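Local coordinates for protein putative oxidoreductase molybdopterin-binding subunit (Sulfolobus tokodaii, PDB 4ZOH) that probably serves as the large, molybdenum-carrying catalytic subunit of an oxidoreductase of the xanthine dehydrogenase and aldehyde oxidase family, holding the metal on a pterin cytosine dinucleotide, at residues 188-191 / 192-196; 426-429 / 430-434; 108-111 / 112-115; 338-341 / 342-346. One frame throughout, in Å; residues are numbered along the deposited sequence.

Contact 1. Residues 188-191 / 192-196; sequences AHYL and RRNLV
The first turns of helix 188-199, the crossover helix of a beta-alpha-beta unit between strands 179-183 and 204-207, bring Tyr190 against Asn194 one turn on. Asn194 sets its amide nitrogen over one face of the phenol ring, toward the rim: ND2 stands 3.4 Å from Tyr190 CE2, and the two planes are steeply inclined, 72° apart. Tyr190 CG lies opposite the backbone N (chi1 -179°), which carries the ring along the helix beneath that amide; Trp482 also meets the ring. Beside it, Arg193 bends at chi3 and folds its guanidinium back over the preceding turn, with NH2 3.8 Å from Tyr190 CB near the ring's edge and a face over His189 O. NH1 forms a salt bridge with Asp477 and NH2 bonds the carbonyl of Gly478, which probably hold the group there. On the buried side Leu191 and Leu195 suit a helix lying on a sheet, CD1 of the first being 4.2 Å from CG of the second, and both pack on Phe181. Arg192 stays extended, long enough to form a salt bridge with Asp430 of the second subunit through NH1. That same nitrogen donates to a water, 2.8 Å away, which in turn donates to His189 O at 2.9 Å.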
loop_
_atom_site.group_PDB
_atom_site.type_symbol
_atom_site.label_atom_id
_atom_site.label_comp_id
_atom_site.label_asym_id
_atom_site.label_seq_id
_atom_site.Cartn_x
_atom_site.Cartn_y
_atom_site.Cartn_z
ATOM N N ALA A 188 -1.419 -17.610 -5.296
ATOM C CA ALA A 188 -1.179 -17.123 -3.913
ATOM C C ALA A 188 -1.271 -18.308 -2.867
ATOM O O ALA A 188 -0.474 -18.390 -1.980
ATOM C CB ALA A 188 -2.131 -16.004 -3.553
ATOM N N HIS A 189 -2.207 -19.228 -3.052
ATOM C CA HIS A 189 -2.525 -20.228 -2.055
ATOM C C HIS A 189 -1.443 -21.288 -2.001
ATOM O O HIS A 189 -1.074 -21.705 -0.893
ATOM C CB HIS A 189 -3.911 -20.811 -2.340
ATOM C CG HIS A 189 -4.933 -19.758 -2.659
ATOM N ND1 HIS A 189 -5.580 -19.032 -1.675
ATOM C CD2 HIS A 189 -5.422 -19.308 -3.847
ATOM C CE1 HIS A 189 -6.428 -18.179 -2.248
ATOM N NE2 HIS A 189 -6.357 -18.329 -3.560
ATOM N N TYR A 190 -0.888 -21.635 -3.164
ATOM C CA TYR A 190 0.223 -22.580 -3.260
ATOM C C TYR A 190 1.549 -22.003 -2.735
ATOM O O TYR A 190 2.251 -22.644 -1.948
ATOM C CB TYR A 190 0.382 -23.121 -4.689
ATOM C CG TYR A 190 1.485 -24.121 -4.844
ATOM C CD1 TYR A 190 1.492 -25.326 -4.105
ATOM C CD2 TYR A 190 2.504 -23.886 -5.753
ATOM C CE1 TYR A 190 2.538 -26.244 -4.260
ATOM C CE2 TYR A 190 3.546 -24.785 -5.929
ATOM C CZ TYR A 190 3.541 -25.965 -5.191
ATOM O OH TYR A 190 4.601 -26.791 -5.396
ATOM N N LEU A 191 1.850 -20.759 -3.104
ATOM C CA LEU A 191 2.970 -20.059 -2.494
ATOM C C LEU A 191 2.780 -19.969 -0.942
ATOM O O LEU A 191 3.705 -20.161 -0.200
ATOM C CB LEU A 191 3.238 -18.699 -3.154
ATOM C CG LEU A 191 4.313 -17.826 -2.513
ATOM C CD1 LEU A 191 5.633 -18.630 -2.716
ATOM C CD2 LEU A 191 4.423 -16.514 -3.269
ATOM N N ARG A 192 1.584 -19.700 -0.468
ATOM C CA ARG A 192 1.428 -19.688 0.953
ATOM C C ARG A 192 1.803 -21.069 1.606
ATOM O O ARG A 192 2.535 -21.101 2.604
ATOM C CB ARG A 192 0.011 -19.347 1.326
ATOM C CG ARG A 192 -0.111 -19.160 2.821
ATOM C CD ARG A 192 -1.541 -18.925 3.237
ATOM N NE ARG A 192 -1.638 -19.368 4.623
ATOM C CZ ARG A 192 -1.876 -20.639 4.992
ATOM N NH1 ARG A 192 -2.097 -21.595 4.066
ATOM N NH2 ARG A 192 -1.887 -20.956 6.309
ATOM N N ARG A 193 1.302 -22.168 1.026
ATOM C CA ARG A 193 1.645 -23.488 1.506
ATOM C C ARG A 193 3.155 -23.702 1.482
ATOM O O ARG A 193 3.695 -24.255 2.423
ATOM C CB ARG A 193 0.929 -24.552 0.745
ATOM C CG ARG A 193 -0.489 -24.731 1.182
ATOM C CD ARG A 193 -1.131 -25.932 0.473
ATOM N NE ARG A 193 -1.285 -25.729 -0.997
ATOM C CZ ARG A 193 -2.298 -25.056 -1.584
ATOM N NH1 ARG A 193 -3.235 -24.434 -0.875
ATOM N NH2 ARG A 193 -2.367 -24.990 -2.906
ATOM N N ASN A 194 3.837 -23.246 0.442
ATOM C CA ASN A 194 5.272 -23.380 0.371
ATOM C C ASN A 194 5.948 -22.579 1.491
ATOM O O ASN A 194 6.892 -23.048 2.116
ATOM C CB ASN A 194 5.814 -22.989 -0.992
ATOM C CG ASN A 194 5.430 -23.991 -2.079
ATOM O OD1 ASN A 194 5.179 -25.155 -1.766
ATOM N ND2 ASN A 194 5.362 -23.534 -3.380
ATOM N N LEU A 195 5.483 -21.369 1.736
ATOM C CA LEU A 195 6.102 -20.594 2.793
ATOM C C LEU A 195 5.765 -21.148 4.204
ATOM O O LEU A 195 6.630 -21.204 5.040
ATOM C CB LEU A 195 5.770 -19.112 2.658
ATOM C CG LEU A 195 6.210 -18.413 1.393
ATOM C CD1 LEU A 195 5.581 -16.979 1.380
ATOM C CD2 LEU A 195 7.759 -18.412 1.251
ATOM N N VAL A 196 4.548 -21.582 4.435
ATOM C CA VAL A 196 4.149 -22.218 5.710
ATOM C C VAL A 196 5.114 -23.404 5.998
ATOM O O VAL A 196 5.668 -23.445 7.114
ATOM C CB VAL A 196 2.670 -22.692 5.725
ATOM C CG1 VAL A 196 2.341 -23.589 6.978
ATOM C CG2 VAL A 196 1.724 -21.480 5.635
HETATM O O HOH W 1 -2.866 -21.577 1.407
#

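Contact 2. Residues 426-429 / 430-434; sequences SVKY and DGKIT
Val427 and Ile433 pair across the strands, without hydrogen bonds between them, in the beta hairpin of strands 420-427 and 433-437, and theirs is the close-packed side. The two branched side chains lie side by side, pointing the same way, with Val427 CG2 3.9 Å from Ile433 CG1, and helix 538-547 covers them. Beta-branched residues suit the extended backbone here. Ser426 and Thr434 form the neighbouring hydrogen-bonded pair (Ser426 N to Thr434 O 2.9 Å), and Lys428 N to Lys432 O, 3.0 Å, closes the strands toward the turn. Between the two strands the other face is looser, though the second subunit packs there: the Lys428 and Lys432 chains come no nearer than 4.3 Å, CD to CD. Their ammonium groups find partners elsewhere, Lys428 on carbonyls of Thr472 and Glu476 of the second subunit, Lys432 on Glu466 and on Thr434 OG1. At the partly exposed tip, a type I turn runs from Lys428 to Gly431, whose positive phi (112°) a side chain would strain. Asp430, its CG between N and the carbonyl carbon (chi1 49°), swings its carboxylate back over the turn, toward Arg192 of the second subunit, while its OD1 rests 3.5 Å from Lys428 CB.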
loop_
_atom_site.group_PDB
_atom_site.type_symbol
_atom_site.label_atom_id
_atom_site.label_comp_id
_atom_site.label_asym_id
_atom_site.label_seq_id
_atom_site.Cartn_x
_atom_site.Cartn_y
_atom_site.Cartn_z
ATOM N N SER A 426 -20.562 -14.263 -3.010
ATOM C CA SER A 426 -21.137 -13.632 -1.839
ATOM C C SER A 426 -22.048 -12.477 -2.196
ATOM O O SER A 426 -21.706 -11.679 -3.076
ATOM C CB SER A 426 -19.948 -13.128 -1.014
ATOM O OG SER A 426 -20.382 -12.417 0.088
ATOM N N VAL A 427 -23.129 -12.275 -1.464
ATOM C CA VAL A 427 -24.030 -11.160 -1.804
ATOM C C VAL A 427 -24.222 -10.244 -0.633
ATOM O O VAL A 427 -24.581 -10.703 0.471
ATOM C CB VAL A 427 -25.428 -11.674 -2.285
ATOM C CG1 VAL A 427 -26.341 -10.510 -2.689
ATOM C CG2 VAL A 427 -25.239 -12.705 -3.417
ATOM N N LYS A 428 -24.001 -8.939 -0.844
ATOM C CA LYS A 428 -24.040 -7.992 0.294
ATOM C C LYS A 428 -25.545 -7.558 0.470
ATOM O O LYS A 428 -26.382 -7.798 -0.411
ATOM C CB LYS A 428 -23.161 -6.782 0.026
ATOM C CG LYS A 428 -21.675 -7.105 -0.222
ATOM C CD LYS A 428 -20.746 -5.905 -0.064
ATOM C CE LYS A 428 -19.258 -6.382 0.080
ATOM N NZ LYS A 428 -19.088 -7.154 1.357
ATOM N N TYR A 429 -25.871 -6.940 1.583
ATOM C CA TYR A 429 -27.239 -6.520 1.867
ATOM C C TYR A 429 -27.844 -5.684 0.765
ATOM O O TYR A 429 -29.049 -5.874 0.506
ATOM C CB TYR A 429 -27.263 -5.703 3.143
ATOM C CG TYR A 429 -28.634 -5.343 3.662
ATOM C CD1 TYR A 429 -29.457 -6.281 4.326
ATOM C CD2 TYR A 429 -29.101 -4.031 3.540
ATOM C CE1 TYR A 429 -30.702 -5.885 4.834
ATOM C CE2 TYR A 429 -30.363 -3.651 4.013
ATOM C CZ TYR A 429 -31.137 -4.558 4.686
ATOM O OH TYR A 429 -32.357 -4.110 5.164
ATOM N N ASP A 430 -27.037 -4.759 0.165
ATOM C CA ASP A 430 -27.525 -3.840 -0.899
ATOM C C ASP A 430 -27.710 -4.638 -2.201
ATOM O O ASP A 430 -28.298 -4.131 -3.149
ATOM C CB ASP A 430 -26.594 -2.652 -1.099
ATOM C CG ASP A 430 -25.087 -3.119 -1.246
ATOM O OD1 ASP A 430 -24.455 -3.561 -0.242
ATOM O OD2 ASP A 430 -24.603 -3.124 -2.378
ATOM N N GLY A 431 -27.203 -5.874 -2.240
ATOM C CA GLY A 431 -27.348 -6.715 -3.436
ATOM C C GLY A 431 -26.083 -7.021 -4.228
ATOM O O GLY A 431 -26.107 -7.871 -5.154
ATOM N N LYS A 432 -24.975 -6.379 -3.878
ATOM C CA LYS A 432 -23.745 -6.520 -4.683
ATOM C C LYS A 432 -23.235 -7.953 -4.695
ATOM O O LYS A 432 -23.169 -8.579 -3.677
ATOM C CB LYS A 432 -22.644 -5.604 -4.216
ATOM C CG LYS A 432 -21.377 -5.714 -5.094
ATOM C CD LYS A 432 -20.114 -5.304 -4.322
ATOM C CE LYS A 432 -18.902 -5.144 -5.231
ATOM N NZ LYS A 432 -18.581 -6.357 -6.017
ATOM N N ILE A 433 -22.855 -8.454 -5.859
ATOM C CA ILE A 433 -22.340 -9.814 -5.937
ATOM C C ILE A 433 -20.855 -9.798 -6.249
ATOM O O ILE A 433 -20.434 -9.143 -7.230
ATOM C CB ILE A 433 -23.045 -10.632 -7.065
ATOM C CG1 ILE A 433 -24.564 -10.786 -6.784
ATOM C CG2 ILE A 433 -22.390 -12.013 -7.265
ATOM C CD1 ILE A 433 -25.350 -11.140 -8.075
ATOM N N THR A 434 -20.104 -10.609 -5.500
ATOM C CA THR A 434 -18.679 -10.842 -5.772
ATOM C C THR A 434 -18.422 -12.326 -5.842
ATOM O O THR A 434 -18.853 -13.090 -4.986
ATOM C CB THR A 434 -17.780 -10.190 -4.669
ATOM O OG1 THR A 434 -18.289 -8.880 -4.413
ATOM C CG2 THR A 434 -16.266 -10.074 -5.111
#

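Contact 3. Residues 108-111 / 112-115; sequences VLDP and EKAL
Asp110 reaches over the first turn of the short helix 111-114 as its N-cap, OD1 accepting from Glu112 N at 2.8 Å. With CG anti to the backbone N (chi1 172°), the carboxylate swings round to the amide at the helix start, which meets OD1 from above the carboxylate plane, 35° out of it. Pro111 fits the first helical position, where no amide hydrogen is needed; it and Leu115 rest on strands 272-282 and 313-321, so the helix lies against their sheet. The other oxygen, OD2, lies against the aliphatic part of Lys113, 3.3 Å from CD; the chain crosses the carboxylate at about a right angle, and its NZ is too distant for a salt bridge. Glu112 brings a second negative charge near; Lys259 and Lys261 form salt bridges with its carboxylate, which probably offsets the charge. Two waters lie between the acids, one near Asp110 OD1, the other 2.9 Å from OD2 and 2.6 Å from Glu112 OE2. An alanine in place of Asp110 would leave Glu112 N without its capping acceptor and is likely to let the first turn fray. Ala114 N bonds Asp110 O. Val108, small and apolar, lies against the helix, its CG1 3.7 Å from Ala114 CB.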
loop_
_atom_site.group_PDB
_atom_site.type_symbol
_atom_site.label_atom_id
_atom_site.label_comp_id
_atom_site.label_asym_id
_atom_site.label_seq_id
_atom_site.Cartn_x
_atom_site.Cartn_y
_atom_site.Cartn_z
ATOM N N VAL A 108 29.633 -30.887 -14.462
ATOM C CA VAL A 108 29.135 -31.535 -15.658
ATOM C C VAL A 108 27.888 -30.782 -16.248
ATOM O O VAL A 108 26.959 -30.481 -15.501
ATOM C CB VAL A 108 28.910 -33.037 -15.372
ATOM C CG1 VAL A 108 27.822 -33.294 -14.379
ATOM C CG2 VAL A 108 28.708 -33.813 -16.665
ATOM N N LEU A 109 27.934 -30.485 -17.555
ATOM C CA LEU A 109 26.910 -29.760 -18.362
ATOM C C LEU A 109 25.996 -30.671 -19.199
ATOM O O LEU A 109 24.776 -30.428 -19.373
ATOM C CB LEU A 109 27.620 -28.728 -19.275
ATOM C CG LEU A 109 28.460 -27.710 -18.498
ATOM C CD1 LEU A 109 29.081 -26.688 -19.440
ATOM C CD2 LEU A 109 27.653 -26.999 -17.400
ATOM N N ASP A 110 26.570 -31.754 -19.691
ATOM C CA ASP A 110 25.841 -32.648 -20.571
ATOM C C ASP A 110 25.217 -33.775 -19.780
ATOM O O ASP A 110 25.959 -34.503 -19.122
ATOM C CB ASP A 110 26.862 -33.095 -21.615
ATOM C CG ASP A 110 26.331 -34.202 -22.545
ATOM O OD1 ASP A 110 25.256 -34.818 -22.344
ATOM O OD2 ASP A 110 27.079 -34.491 -23.488
ATOM N N PRO A 111 23.858 -33.949 -19.826
ATOM C CA PRO A 111 23.202 -34.939 -18.966
ATOM C C PRO A 111 23.561 -36.405 -19.275
ATOM O O PRO A 111 23.383 -37.309 -18.406
ATOM C CB PRO A 111 21.695 -34.698 -19.212
ATOM C CG PRO A 111 21.619 -34.055 -20.561
ATOM C CD PRO A 111 22.840 -33.177 -20.613
ATOM N N GLU A 112 24.021 -36.618 -20.514
ATOM C CA GLU A 112 24.540 -37.887 -20.973
ATOM C C GLU A 112 25.860 -38.264 -20.346
ATOM O O GLU A 112 26.008 -39.412 -19.974
ATOM C CB GLU A 112 24.705 -37.868 -22.478
ATOM C CG GLU A 112 23.565 -38.580 -23.157
ATOM C CD GLU A 112 23.890 -38.867 -24.601
ATOM O OE1 GLU A 112 23.991 -40.053 -24.954
ATOM O OE2 GLU A 112 24.113 -37.886 -25.348
ATOM N N LYS A 113 26.804 -37.325 -20.267
ATOM C CA LYS A 113 27.976 -37.446 -19.394
ATOM C C LYS A 113 27.557 -37.640 -17.948
ATOM O O LYS A 113 28.039 -38.548 -17.295
ATOM C CB LYS A 113 28.848 -36.204 -19.457
ATOM C CG LYS A 113 29.979 -36.212 -20.454
ATOM C CD LYS A 113 29.473 -36.053 -21.875
ATOM C CE LYS A 113 30.593 -36.095 -22.924
ATOM N NZ LYS A 113 31.228 -34.754 -23.187
ATOM N N ALA A 114 26.598 -36.836 -17.470
ATOM C CA ALA A 114 26.324 -36.717 -16.039
ATOM C C ALA A 114 25.808 -38.018 -15.481
ATOM O O ALA A 114 26.083 -38.380 -14.294
ATOM C CB ALA A 114 25.303 -35.592 -15.751
ATOM N N LEU A 115 24.999 -38.693 -16.281
ATOM C CA LEU A 115 24.396 -39.953 -15.841
ATOM C C LEU A 115 25.449 -41.100 -15.628
ATOM O O LEU A 115 25.111 -42.099 -15.026
ATOM C CB LEU A 115 23.240 -40.423 -16.748
ATOM C CG LEU A 115 23.407 -40.888 -18.199
ATOM C CD1 LEU A 115 23.734 -42.392 -18.311
ATOM C CD2 LEU A 115 22.122 -40.630 -18.973
HETATM O O HOH W 2 23.092 -35.071 -23.992
HETATM O O HOH W 3 25.704 -35.916 -25.671
#

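Contact 4. Residues 338-341 / 342-346; sequences EGIY and FIERI
Tyr341 and Arg345 run side by side in the same direction, one turn apart on helix 336-353, and the arginine's methylene chain covers one face of the phenol ring. CG of Arg345 sits 3.9 Å from the centroid of the Tyr341 ring, 24° off its normal, in a CH-pi contact displaced toward the rim. Arg345 then bends at chi2 and chi3 so that its guanidinium reaches past the ring. A water 2.7 Å from Tyr341 OH accepts from Arg345 NE at 2.8 Å, while NH2 continues to Glu687 and the carbonyl of Ile694. Phe342 stands obliquely to the tyrosine, ring planes 57° apart and Tyr341 CD2 3.6 Å from Phe342 CD1. Its CG is anti to the carbonyl carbon (chi1 -67°), which leans the ring back over the previous turn, where CE2 lies 4.2 Å from Glu338 CB. A leucine in place of Tyr341 would probably leave the water without its phenol partner and the arginine methylenes without a flat face. Further round the helix Ile340 and Glu344 also point the same way, CG2 to CG 3.9 Å. The i to i+4 pairs Glu338-Phe342, Ile340-Glu344 and Tyr341-Arg345 are those of a buried alpha helix, here packed between strand 149-161 and helix 673-688.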
loop_
_atom_site.group_PDB
_atom_site.type_symbol
_atom_site.label_atom_id
_atom_site.label_comp_id
_atom_site.label_asym_id
_atom_site.label_seq_id
_atom_site.Cartn_x
_atom_site.Cartn_y
_atom_site.Cartn_z
ATOM N N GLU A 338 7.470 -31.632 -25.790
ATOM C CA GLU A 338 8.592 -32.505 -26.160
ATOM C C GLU A 338 8.097 -33.858 -26.711
ATOM O O GLU A 338 8.515 -34.287 -27.764
ATOM C CB GLU A 338 9.521 -32.699 -24.975
ATOM C CG GLU A 338 10.118 -31.396 -24.442
ATOM C CD GLU A 338 9.275 -30.764 -23.325
ATOM O OE1 GLU A 338 8.075 -30.427 -23.555
ATOM O OE2 GLU A 338 9.820 -30.564 -22.190
ATOM N N GLY A 339 7.192 -34.484 -26.000
ATOM C CA GLY A 339 6.623 -35.790 -26.381
ATOM C C GLY A 339 5.873 -35.776 -27.737
ATOM O O GLY A 339 6.148 -36.628 -28.567
ATOM N N ILE A 340 4.876 -34.879 -27.912
ATOM C CA ILE A 340 4.240 -34.624 -29.228
ATOM C C ILE A 340 5.287 -34.246 -30.315
ATOM O O ILE A 340 5.247 -34.784 -31.410
ATOM C CB ILE A 340 3.076 -33.603 -29.125
ATOM C CG1 ILE A 340 1.989 -34.093 -28.180
ATOM C CG2 ILE A 340 2.523 -33.165 -30.522
ATOM C CD1 ILE A 340 1.486 -35.504 -28.528
ATOM N N TYR A 341 6.262 -33.388 -30.004
ATOM C CA TYR A 341 7.297 -33.048 -30.953
ATOM C C TYR A 341 8.038 -34.323 -31.428
ATOM O O TYR A 341 8.271 -34.500 -32.650
ATOM C CB TYR A 341 8.286 -32.087 -30.328
ATOM C CG TYR A 341 9.653 -31.935 -31.013
ATOM C CD1 TYR A 341 9.827 -31.119 -32.116
ATOM C CD2 TYR A 341 10.809 -32.587 -30.496
ATOM C CE1 TYR A 341 11.095 -30.967 -32.730
ATOM C CE2 TYR A 341 12.063 -32.436 -31.097
ATOM C CZ TYR A 341 12.220 -31.624 -32.215
ATOM O OH TYR A 341 13.533 -31.432 -32.806
ATOM N N PHE A 342 8.439 -35.178 -30.453
ATOM C CA PHE A 342 9.072 -36.429 -30.783
ATOM C C PHE A 342 8.242 -37.313 -31.718
ATOM O O PHE A 342 8.768 -37.658 -32.781
ATOM C CB PHE A 342 9.586 -37.166 -29.518
ATOM C CG PHE A 342 10.757 -36.437 -28.816
ATOM C CD1 PHE A 342 11.790 -35.925 -29.527
ATOM C CD2 PHE A 342 10.766 -36.282 -27.441
ATOM C CE1 PHE A 342 12.859 -35.281 -28.891
ATOM C CE2 PHE A 342 11.817 -35.662 -26.796
ATOM C CZ PHE A 342 12.850 -35.129 -27.509
ATOM N N ILE A 343 6.990 -37.651 -31.377
ATOM C CA ILE A 343 6.212 -38.503 -32.236
ATOM C C ILE A 343 5.925 -37.837 -33.619
ATOM O O ILE A 343 5.986 -38.515 -34.648
ATOM C CB ILE A 343 4.923 -39.074 -31.577
ATOM C CG1 ILE A 343 4.319 -40.206 -32.444
ATOM C CG2 ILE A 343 3.861 -38.003 -31.224
ATOM C CD1 ILE A 343 5.283 -41.370 -32.715
ATOM N N GLU A 344 5.659 -36.521 -33.650
ATOM C CA GLU A 344 5.325 -35.825 -34.916
ATOM C C GLU A 344 6.530 -35.644 -35.813
ATOM O O GLU A 344 6.414 -35.718 -37.050
ATOM C CB GLU A 344 4.579 -34.519 -34.668
ATOM C CG GLU A 344 3.269 -34.695 -33.982
ATOM C CD GLU A 344 2.319 -35.506 -34.862
ATOM O OE1 GLU A 344 2.009 -34.991 -35.973
ATOM O OE2 GLU A 344 1.945 -36.659 -34.450
ATOM N N ARG A 345 7.711 -35.514 -35.247
ATOM C CA ARG A 345 8.885 -35.563 -36.075
ATOM C C ARG A 345 9.145 -36.980 -36.661
ATOM O O ARG A 345 9.414 -37.138 -37.867
ATOM C CB ARG A 345 10.082 -35.092 -35.295
ATOM C CG ARG A 345 10.047 -33.581 -34.945
ATOM C CD ARG A 345 10.163 -32.723 -36.198
ATOM N NE ARG A 345 11.431 -32.962 -36.865
ATOM C CZ ARG A 345 11.574 -33.470 -38.090
ATOM N NH1 ARG A 345 10.491 -33.736 -38.846
ATOM N NH2 ARG A 345 12.818 -33.651 -38.574
ATOM N N ILE A 346 9.057 -37.995 -35.808
ATOM C CA ILE A 346 9.291 -39.369 -36.191
ATOM C C ILE A 346 8.328 -39.689 -37.367
ATOM O O ILE A 346 8.802 -40.149 -38.364
ATOM C CB ILE A 346 9.094 -40.332 -34.969
ATOM C CG1 ILE A 346 10.350 -40.289 -34.050
ATOM C CG2 ILE A 346 8.844 -41.782 -35.419
ATOM C CD1 ILE A 346 10.031 -40.770 -32.646
HETATM O O HOH W 4 13.649 -32.851 -35.156
#

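Overall arrangement
Along the chain the order is contact 3, contact 1, contact 4, contact 2, and no two touch. Contacts 3 and 4 are the nearest pair, their centres 23 Å apart, and both pack on one five-stranded sheet: helix 111-114 on its strands 272-282 and 313-321, helix 336-353 on 149-161 and 254-266. Contact 1, on the crossover helix of the seven-stranded sheet, lies across the chain's centre from contact 4, 35 Å between centres. Contact 2 is a projecting hairpin, between centres 59 Å from contact 3 and 29 Å from contact 1 in its own chain, yet Arg192 and Asp430 join contacts 1 and 2 between subunits. The side chains of Tyr190 and Glu338 are about 12 and 11 Å from the molybdenum, whereas contact 2 lies at the interface with the second subunit.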